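Side-chain contact in phenazine-1-carboxylate N-methyltransferase (Pseudomonas aeruginosa, PDB 2IP2), which transfers a methyl group from S-adenosyl-L-methionine to phenazine-1-carboxylate, giving 5-methylphenazine-1-carboxylate on the pathway to the blue virulence pigment pyocyanin: residues A[158-163]-A[326-331]. Numbering follows the deposited sequence.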
# COMPACT_ATOMS: atom_id res chain seq x y z
N HIS A 158 -2.95 -23.57 13.51
CA HIS A 158 -4.06 -23.99 14.35
C HIS A 158 -5.08 -24.78 13.57
O HIS A 158 -5.83 -25.59 14.16
CB HIS A 158 -4.73 -22.80 15.07
CG HIS A 158 -3.88 -22.18 16.13
ND1 HIS A 158 -3.24 -22.91 17.11
CD2 HIS A 158 -3.57 -20.88 16.37
CE1 HIS A 158 -2.57 -22.10 17.91
NE2 HIS A 158 -2.74 -20.86 17.48
N GLU A 159 -5.15 -24.55 12.25
CA GLU A 159 -6.00 -25.37 11.36
C GLU A 159 -5.49 -26.78 11.18
O GLU A 159 -6.28 -27.67 10.95
CB GLU A 159 -6.17 -24.79 9.96
CG GLU A 159 -7.35 -23.81 9.83
CD GLU A 159 -8.70 -24.42 10.21
OE1 GLU A 159 -9.25 -25.32 9.49
OE2 GLU A 159 -9.20 -23.99 11.26
N ILE A 160 -4.18 -26.97 11.27
CA ILE A 160 -3.61 -28.29 10.96
C ILE A 160 -4.22 -29.46 11.78
O ILE A 160 -4.72 -30.45 11.20
CB ILE A 160 -2.05 -28.26 10.92
CG1 ILE A 160 -1.62 -27.56 9.63
CG2 ILE A 160 -1.43 -29.66 10.92
CD1 ILE A 160 -0.20 -27.16 9.61
N PRO A 161 -4.19 -29.36 13.12
CA PRO A 161 -4.79 -30.45 13.91
C PRO A 161 -6.32 -30.52 13.83
O PRO A 161 -6.90 -31.47 14.41
CB PRO A 161 -4.36 -30.11 15.34
CG PRO A 161 -4.21 -28.59 15.32
CD PRO A 161 -3.62 -28.30 13.98
N ARG A 162 -6.96 -29.53 13.20
CA ARG A 162 -8.40 -29.62 12.86
C ARG A 162 -8.59 -30.39 11.56
O ARG A 162 -9.63 -31.02 11.37
CB ARG A 162 -9.08 -28.25 12.73
CG ARG A 162 -9.10 -27.38 14.01
CD ARG A 162 -9.84 -26.03 13.83
NE ARG A 162 -9.49 -25.07 14.90
CZ ARG A 162 -8.83 -23.92 14.72
NH1 ARG A 162 -8.47 -23.51 13.50
NH2 ARG A 162 -8.54 -23.14 15.77
N LEU A 163 -7.62 -30.34 10.65
CA LEU A 163 -7.73 -31.10 9.38
C LEU A 163 -7.14 -32.51 9.46
O LEU A 163 -7.55 -33.40 8.72
CB LEU A 163 -7.04 -30.35 8.23
CG LEU A 163 -7.57 -29.00 7.74
CD1 LEU A 163 -6.40 -28.24 7.08
CD2 LEU A 163 -8.75 -29.13 6.75
N THR A 326 -1.20 -20.22 2.51
CA THR A 326 -0.31 -21.38 2.73
C THR A 326 -1.02 -22.66 2.31
O THR A 326 -2.25 -22.70 2.28
CB THR A 326 0.25 -21.51 4.19
OG1 THR A 326 0.56 -22.89 4.51
CG2 THR A 326 -0.71 -21.02 5.18
N ARG A 327 -0.26 -23.67 1.94
CA ARG A 327 -0.87 -24.89 1.42
C ARG A 327 -0.52 -26.00 2.35
O ARG A 327 0.58 -26.01 2.92
CB ARG A 327 -0.27 -25.25 0.09
CG ARG A 327 -1.28 -25.65 -0.91
CD ARG A 327 -1.26 -24.59 -2.01
NE ARG A 327 -2.59 -24.19 -2.43
CZ ARG A 327 -2.83 -23.34 -3.42
NH1 ARG A 327 -1.84 -22.79 -4.12
NH2 ARG A 327 -4.07 -23.04 -3.72
N MET A 328 -1.41 -26.99 2.45
CA MET A 328 -1.07 -28.21 3.20
C MET A 328 -1.16 -29.32 2.17
O MET A 328 -2.22 -29.51 1.59
CB MET A 328 -2.05 -28.47 4.34
CG MET A 328 -1.72 -29.82 5.11
SD MET A 328 -2.87 -30.16 6.47
CE MET A 328 -4.29 -30.74 5.54
N ILE A 329 -0.06 -30.01 1.94
CA ILE A 329 -0.04 -31.13 0.96
C ILE A 329 0.23 -32.43 1.77
O ILE A 329 1.32 -32.58 2.34
CB ILE A 329 1.02 -30.90 -0.11
CG1 ILE A 329 0.69 -29.62 -0.94
CG2 ILE A 329 1.14 -32.11 -1.06
CD1 ILE A 329 1.91 -29.06 -1.73
N VAL A 330 -0.77 -33.33 1.80
CA VAL A 330 -0.61 -34.62 2.49
C VAL A 330 -0.25 -35.72 1.46
O VAL A 330 -0.92 -35.85 0.41
CB VAL A 330 -1.85 -34.99 3.33
CG1 VAL A 330 -1.56 -36.27 4.15
CG2 VAL A 330 -2.21 -33.84 4.29
N ALA A 331 0.82 -36.47 1.72
CA ALA A 331 1.20 -37.53 0.79
C ALA A 331 1.45 -38.82 1.59
O ALA A 331 1.86 -38.77 2.75
CB ALA A 331 2.42 -37.13 -0.02
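I160 and L163, one turn apart near the end of helix 154-163, come down on M328 of strand 326-333. The backbones stay well separated: CA of I160 and CA of M328, the nearest pair, are 8.2 Å apart, and no hydrogen bond crosses the gap. M328 does most of the reaching. Its CG lies anti to the backbone N (chi1 177°) and chi2 is also extended, which carries the sulfur straight out from the strand; a bend at chi3 (77°) then swings the methyl toward L163. There CE of M328 packs 3.6 Å from CD1 of L163 and 3.9 Å from its CB, the two side chains lying alongside one another and running roughly antiparallel. I160 adds a looser touch, its CG1 lying 4.3 Å from SD of M328, and also packs on I271 and L181. V269, V320 and L164 also pack on M328, so the thioether is buried among apolar groups. The backbone O of L163 is hydrogen-bonded to R318, a second tie between helix end and sheet. The arrangement is helix-on-sheet packing in the Rossmann-like class I methyltransferase fold: the helix that leads into strand 170-174 lies against the antiparallel strand 326-333, inserted between 267-272 and 314-322 in the 3-2-1-4-5-7-6 order characteristic of these enzymes.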